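Local coordinates for HTH-type transcriptional regulator Rv1985c/MT2039 (Mycobacterium tuberculosis, PDB 3ISP), which probably activates expression of the exporter LysE and represses its own gene, acting as a DNA-binding homodimer of the LysR family, at residues Ala107-Ala112 against Gly143-Glu148; Ser111-Gly116 against Arg286-Gly291. One frame throughout, in Å; residues are numbered along the deposited sequence.

Interaction 1 (Ala107-Ala112 against Gly143-Glu148); sequences ATWFSA and GAVTTE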
loop_
_atom_site.group_PDB
_atom_site.type_symbol
_atom_site.label_atom_id
_atom_site.label_comp_id
_atom_site.label_asym_id
_atom_site.label_seq_id
_atom_site.Cartn_x
_atom_site.Cartn_y
_atom_site.Cartn_z
ATOM N N ALA A 107 -4.260 -27.205 -7.410
ATOM C CA ALA A 107 -4.715 -28.327 -6.606
ATOM C C ALA A 107 -5.629 -29.257 -7.394
ATOM O O ALA A 107 -5.828 -30.414 -7.018
ATOM C CB ALA A 107 -5.411 -27.840 -5.353
ATOM N N THR A 108 -6.198 -28.756 -8.476
ATOM C CA THR A 108 -7.125 -29.572 -9.233
ATOM C C THR A 108 -6.534 -29.980 -10.575
ATOM O O THR A 108 -5.714 -30.893 -10.653
ATOM C CB THR A 108 -8.473 -28.877 -9.408
ATOM O OG1 THR A 108 -8.283 -27.623 -10.068
ATOM C CG2 THR A 108 -9.103 -28.619 -8.056
ATOM N N TRP A 109 -6.912 -29.277 -11.630
ATOM C CA TRP A 109 -6.566 -29.720 -12.970
ATOM C C TRP A 109 -5.117 -29.511 -13.392
ATOM O O TRP A 109 -4.564 -30.370 -14.081
ATOM C CB TRP A 109 -7.509 -29.094 -13.978
ATOM C CG TRP A 109 -7.426 -27.620 -14.046
ATOM C CD1 TRP A 109 -8.142 -26.713 -13.317
ATOM C CD2 TRP A 109 -6.589 -26.863 -14.923
ATOM N NE1 TRP A 109 -7.786 -25.429 -13.679
ATOM C CE2 TRP A 109 -6.839 -25.497 -14.664
ATOM C CE3 TRP A 109 -5.651 -27.208 -15.899
ATOM C CZ2 TRP A 109 -6.188 -24.485 -15.347
ATOM C CZ3 TRP A 109 -5.010 -26.205 -16.573
ATOM C CH2 TRP A 109 -5.278 -24.855 -16.296
ATOM N N PHE A 110 -4.491 -28.406 -12.979
ATOM C CA PHE A 110 -3.183 -28.031 -13.537
ATOM C C PHE A 110 -2.102 -29.094 -13.364
ATOM O O PHE A 110 -1.203 -29.223 -14.186
ATOM C CB PHE A 110 -2.694 -26.703 -12.964
ATOM C CG PHE A 110 -1.557 -26.083 -13.742
ATOM C CD1 PHE A 110 -1.801 -25.133 -14.709
ATOM C CD2 PHE A 110 -0.245 -26.443 -13.492
ATOM C CE1 PHE A 110 -0.757 -24.568 -15.416
ATOM C CE2 PHE A 110 0.796 -25.873 -14.193
ATOM C CZ PHE A 110 0.542 -24.942 -15.155
ATOM N N SER A 111 -2.186 -29.840 -12.276
ATOM C CA SER A 111 -1.259 -30.922 -12.006
ATOM C C SER A 111 -0.857 -31.698 -13.260
ATOM O O SER A 111 0.284 -32.118 -13.396
ATOM C CB SER A 111 -1.895 -31.879 -11.011
ATOM O OG SER A 111 -1.162 -33.081 -10.964
ATOM N N ALA A 112 -1.800 -31.889 -14.176
ATOM C CA ALA A 112 -1.590 -32.754 -15.334
ATOM C C ALA A 112 -0.466 -32.270 -16.220
ATOM O O ALA A 112 0.100 -33.048 -16.987
ATOM C CB ALA A 112 -2.882 -32.880 -16.147
ATOM N N GLY A 143 3.820 -16.875 -18.856
ATOM C CA GLY A 143 2.448 -17.332 -18.968
ATOM C C GLY A 143 1.818 -17.563 -17.613
ATOM O O GLY A 143 2.528 -17.870 -16.656
ATOM N N ALA A 144 0.494 -17.418 -17.524
ATOM C CA ALA A 144 -0.208 -17.562 -16.239
ATOM C C ALA A 144 -1.671 -17.994 -16.369
ATOM O O ALA A 144 -2.417 -17.456 -17.187
ATOM C CB ALA A 144 -0.122 -16.264 -15.439
ATOM N N VAL A 145 -2.085 -18.957 -15.556
ATOM C CA VAL A 145 -3.504 -19.235 -15.396
ATOM C C VAL A 145 -4.074 -18.152 -14.470
ATOM O O VAL A 145 -3.627 -18.002 -13.346
ATOM C CB VAL A 145 -3.741 -20.641 -14.819
ATOM C CG1 VAL A 145 -5.213 -20.875 -14.560
ATOM C CG2 VAL A 145 -3.190 -21.699 -15.764
ATOM N N THR A 146 -5.041 -17.383 -14.957
ATOM C CA THR A 146 -5.559 -16.243 -14.217
ATOM C C THR A 146 -7.058 -16.109 -14.430
ATOM O O THR A 146 -7.595 -16.635 -15.392
ATOM C CB THR A 146 -4.895 -14.932 -14.686
ATOM O OG1 THR A 146 -5.530 -13.808 -14.056
ATOM C CG2 THR A 146 -5.023 -14.785 -16.195
ATOM N N THR A 147 -7.737 -15.404 -13.533
ATOM C CA THR A 147 -9.177 -15.218 -13.675
ATOM C C THR A 147 -9.407 -14.018 -14.554
ATOM O O THR A 147 -10.542 -13.601 -14.763
ATOM C CB THR A 147 -9.895 -14.989 -12.318
ATOM O OG1 THR A 147 -9.309 -13.874 -11.629
ATOM C CG2 THR A 147 -9.840 -16.253 -11.434
ATOM N N GLU A 148 -8.305 -13.477 -15.067
ATOM C CA GLU A 148 -8.314 -12.252 -15.852
ATOM C C GLU A 148 -8.586 -12.492 -17.317
ATOM O O GLU A 148 -7.756 -13.063 -18.021
ATOM C CB GLU A 148 -6.959 -11.559 -15.746
ATOM C CG GLU A 148 -6.895 -10.246 -16.498
ATOM C CD GLU A 148 -7.644 -9.153 -15.771
ATOM O OE1 GLU A 148 -7.247 -8.827 -14.621
ATOM O OE2 GLU A 148 -8.628 -8.630 -16.344
#

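Interaction 2 (Ser111-Gly116 against Arg286-Gly291); sequences SAVFDG and RAAASG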
loop_
_atom_site.group_PDB
_atom_site.type_symbol
_atom_site.label_atom_id
_atom_site.label_comp_id
_atom_site.label_asym_id
_atom_site.label_seq_id
_atom_site.Cartn_x
_atom_site.Cartn_y
_atom_site.Cartn_z
ATOM N N SER A 111 -2.186 -29.840 -12.276
ATOM C CA SER A 111 -1.259 -30.922 -12.006
ATOM C C SER A 111 -0.857 -31.698 -13.260
ATOM O O SER A 111 0.284 -32.118 -13.396
ATOM C CB SER A 111 -1.895 -31.879 -11.011
ATOM O OG SER A 111 -1.162 -33.081 -10.964
ATOM N N ALA A 112 -1.800 -31.889 -14.176
ATOM C CA ALA A 112 -1.590 -32.754 -15.334
ATOM C C ALA A 112 -0.466 -32.270 -16.220
ATOM O O ALA A 112 0.100 -33.048 -16.987
ATOM C CB ALA A 112 -2.882 -32.880 -16.147
ATOM N N VAL A 113 -0.142 -30.984 -16.111
ATOM C CA VAL A 113 0.777 -30.328 -17.044
ATOM C C VAL A 113 2.196 -30.870 -16.946
ATOM O O VAL A 113 2.964 -30.788 -17.908
ATOM C CB VAL A 113 0.804 -28.797 -16.827
ATOM C CG1 VAL A 113 1.846 -28.137 -17.719
ATOM C CG2 VAL A 113 -0.572 -28.197 -17.075
ATOM N N PHE A 114 2.543 -31.419 -15.781
ATOM C CA PHE A 114 3.891 -31.942 -15.562
ATOM C C PHE A 114 4.085 -33.225 -16.350
ATOM O O PHE A 114 5.156 -33.474 -16.894
ATOM C CB PHE A 114 4.148 -32.224 -14.079
ATOM C CG PHE A 114 3.990 -31.029 -13.188
ATOM C CD1 PHE A 114 4.439 -29.790 -13.577
ATOM C CD2 PHE A 114 3.410 -31.155 -11.945
ATOM C CE1 PHE A 114 4.293 -28.699 -12.751
ATOM C CE2 PHE A 114 3.268 -30.066 -11.113
ATOM C CZ PHE A 114 3.712 -28.842 -11.510
ATOM N N ASP A 115 3.038 -34.038 -16.399
ATOM C CA ASP A 115 3.117 -35.343 -17.038
ATOM C C ASP A 115 3.457 -35.206 -18.504
ATOM O O ASP A 115 4.274 -35.956 -19.034
ATOM C CB ASP A 115 1.800 -36.095 -16.867
ATOM C CG ASP A 115 1.488 -36.387 -15.409
ATOM O OD1 ASP A 115 0.377 -36.026 -14.949
ATOM O OD2 ASP A 115 2.368 -36.962 -14.723
ATOM N N GLY A 116 2.831 -34.230 -19.152
ATOM C CA GLY A 116 3.064 -33.978 -20.557
ATOM C C GLY A 116 4.039 -32.845 -20.739
ATOM O O GLY A 116 3.823 -31.948 -21.548
ATOM N N ARG A 286 -3.781 -25.934 -22.068
ATOM C CA ARG A 286 -5.134 -26.015 -22.611
ATOM C C ARG A 286 -5.754 -27.411 -22.484
ATOM O O ARG A 286 -6.942 -27.554 -22.186
ATOM C CB ARG A 286 -5.151 -25.559 -24.070
ATOM C CG ARG A 286 -5.677 -24.146 -24.265
ATOM C CD ARG A 286 -5.760 -23.738 -25.739
ATOM N NE ARG A 286 -6.587 -22.541 -25.891
ATOM C CZ ARG A 286 -6.582 -21.745 -26.960
ATOM N NH1 ARG A 286 -5.783 -22.016 -27.986
ATOM N NH2 ARG A 286 -7.372 -20.671 -27.001
ATOM N N ALA A 287 -4.940 -28.433 -22.711
ATOM C CA ALA A 287 -5.403 -29.810 -22.652
ATOM C C ALA A 287 -5.620 -30.264 -21.211
ATOM O O ALA A 287 -6.503 -31.068 -20.929
ATOM C CB ALA A 287 -4.424 -30.717 -23.354
ATOM N N ALA A 288 -4.810 -29.752 -20.298
ATOM C CA ALA A 288 -4.954 -30.104 -18.901
ATOM C C ALA A 288 -6.290 -29.568 -18.384
ATOM O O ALA A 288 -6.847 -30.059 -17.385
ATOM C CB ALA A 288 -3.799 -29.546 -18.097
ATOM N N ALA A 289 -6.815 -28.566 -19.076
ATOM C CA ALA A 289 -8.057 -27.947 -18.647
ATOM C C ALA A 289 -9.280 -28.454 -19.421
ATOM O O ALA A 289 -10.376 -27.910 -19.273
ATOM C CB ALA A 289 -7.953 -26.442 -18.753
ATOM N N SER A 290 -9.104 -29.489 -20.239
ATOM C CA SER A 290 -10.221 -29.986 -21.024
ATOM C C SER A 290 -11.352 -30.427 -20.108
ATOM O O SER A 290 -12.507 -30.527 -20.523
ATOM C CB SER A 290 -9.793 -31.120 -21.951
ATOM O OG SER A 290 -9.256 -32.207 -21.231
ATOM N N GLY A 291 -11.019 -30.643 -18.841
ATOM C CA GLY A 291 -11.981 -31.122 -17.876
ATOM C C GLY A 291 -12.757 -30.055 -17.136
ATOM O O GLY A 291 -13.603 -30.379 -16.302
#

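Interaction 1 (Ala107-Ala112 against Gly143-Glu148)
Val145 sends its two methyls from strand 143-146 against the rings of Trp109 and Phe110, and this apolar packing is all that joins the two segments; no hydrogen bond crosses between them. The branches share the work. CG1 lies 3.8 Å from CZ2 of Trp109, while CG2 sits where both aromatics can reach it, 3.8 Å from CH2 of Trp109 and 3.8 Å from CE1 of Phe110. With CG1 anti to the backbone N (chi1 176°), the valine spreads both methyls toward the loop, and its beta-branched shape suits a strand position that must offer two contacts at once. Neither ring meets it squarely: both approach obliquely. The CB of Trp109 points neither at the strand nor away from it, but with CG between the backbone N and the carbonyl carbon (chi1 63°) the long indole swings its six-membered ring over to Val145. Phe110 also covers one indole face, its CB 4.2 Å above the plane, near the rim.

Each segment is also braced by its own bonds: Ala112 N donates to Trp109 O, closing the bend that carries both rings, and Glu148 N to Thr146 OG1 at 3.0 Å, an ST turn. Backbone bonds hold strand 143-146 between strands 95-101 and 255-271.

Val285 of helix 276-288 touches both rings, Ile99 and Val101 touch Phe110, and Trp268 lies against Val145. Buried aromatic and aliphatic groups filling the layer between a central sheet and a flanking helix are characteristic of the alpha/beta effector-binding domain of LysR regulators, which has the periplasmic-binding-protein fold.

Interaction 2 (Ser111-Gly116 against Arg286-Gly291)
Val113 meets Ala288 where the segment after helix 103-107 packs against the end of helix 276-288, in the alpha/beta effector-binding domain of this LysR regulator. From its CB the valine divides into two methyls. CG1 is anti to the backbone N (chi1 175°) and does not touch the helix segment; CG2, set beside the backbone N, makes the contact, coming 3.6 Å from CB of Ala288. That methyl of Ala288 is the whole of its side chain, and it also meets Ala112 CB at 4.0 Å, so one small group serves two neighbours along the chain. Alanine suits such a place on both sides: with no side chain beyond CB, Ala112 and Ala288 let the backbones approach until their CA atoms are 5.6 Å apart. At Val113 the CB bond does not aim at the helix, and the branched side chain still carries one methyl across to it.

The contact has a buried and an exposed side. Val113 is enclosed, whereas Ala112 lies at the surface, and Ala288 also packs against Trp109. Close by, Phe114 and Asp115 pack on Leu235 and Ala233 of the second subunit, placing this bend beside a subunit interface.

Just beyond Ala288 the helix gives out, Ala289 being the first residue to leave helical angles. A serine is apt here because its short hydroxyl can turn back to the last turn: Ala287 O accepts from Ser290 N at 3.1 Å and from Ser290 OG at 3.0 Å, the hydroxyl oxygen tilted 17° from the carbonyl plane.

Overall arrangement
From the N terminus, the chain passes through the DNA-binding region and the linking helix 66-82 before strand 95-101 and helix 103-107 lead into residues 107-116, the common origin of both contacts. Interaction 1 closes the shorter loop, with 30 residues between its segments, including strand 120-126 and helix 129-137. Interaction 2 closes a far longer one of 169 residues, ending at helix 276-288. Since residues 143-148 fall within that longer span while 107-110 precede it, the two closures overlap through shared Ser111 and Ala112. Together they tie the bend to a central strand and the last helix, beside the second subunit; Trp109 CE3 bridges them, 3.4 Å from Ala288 O.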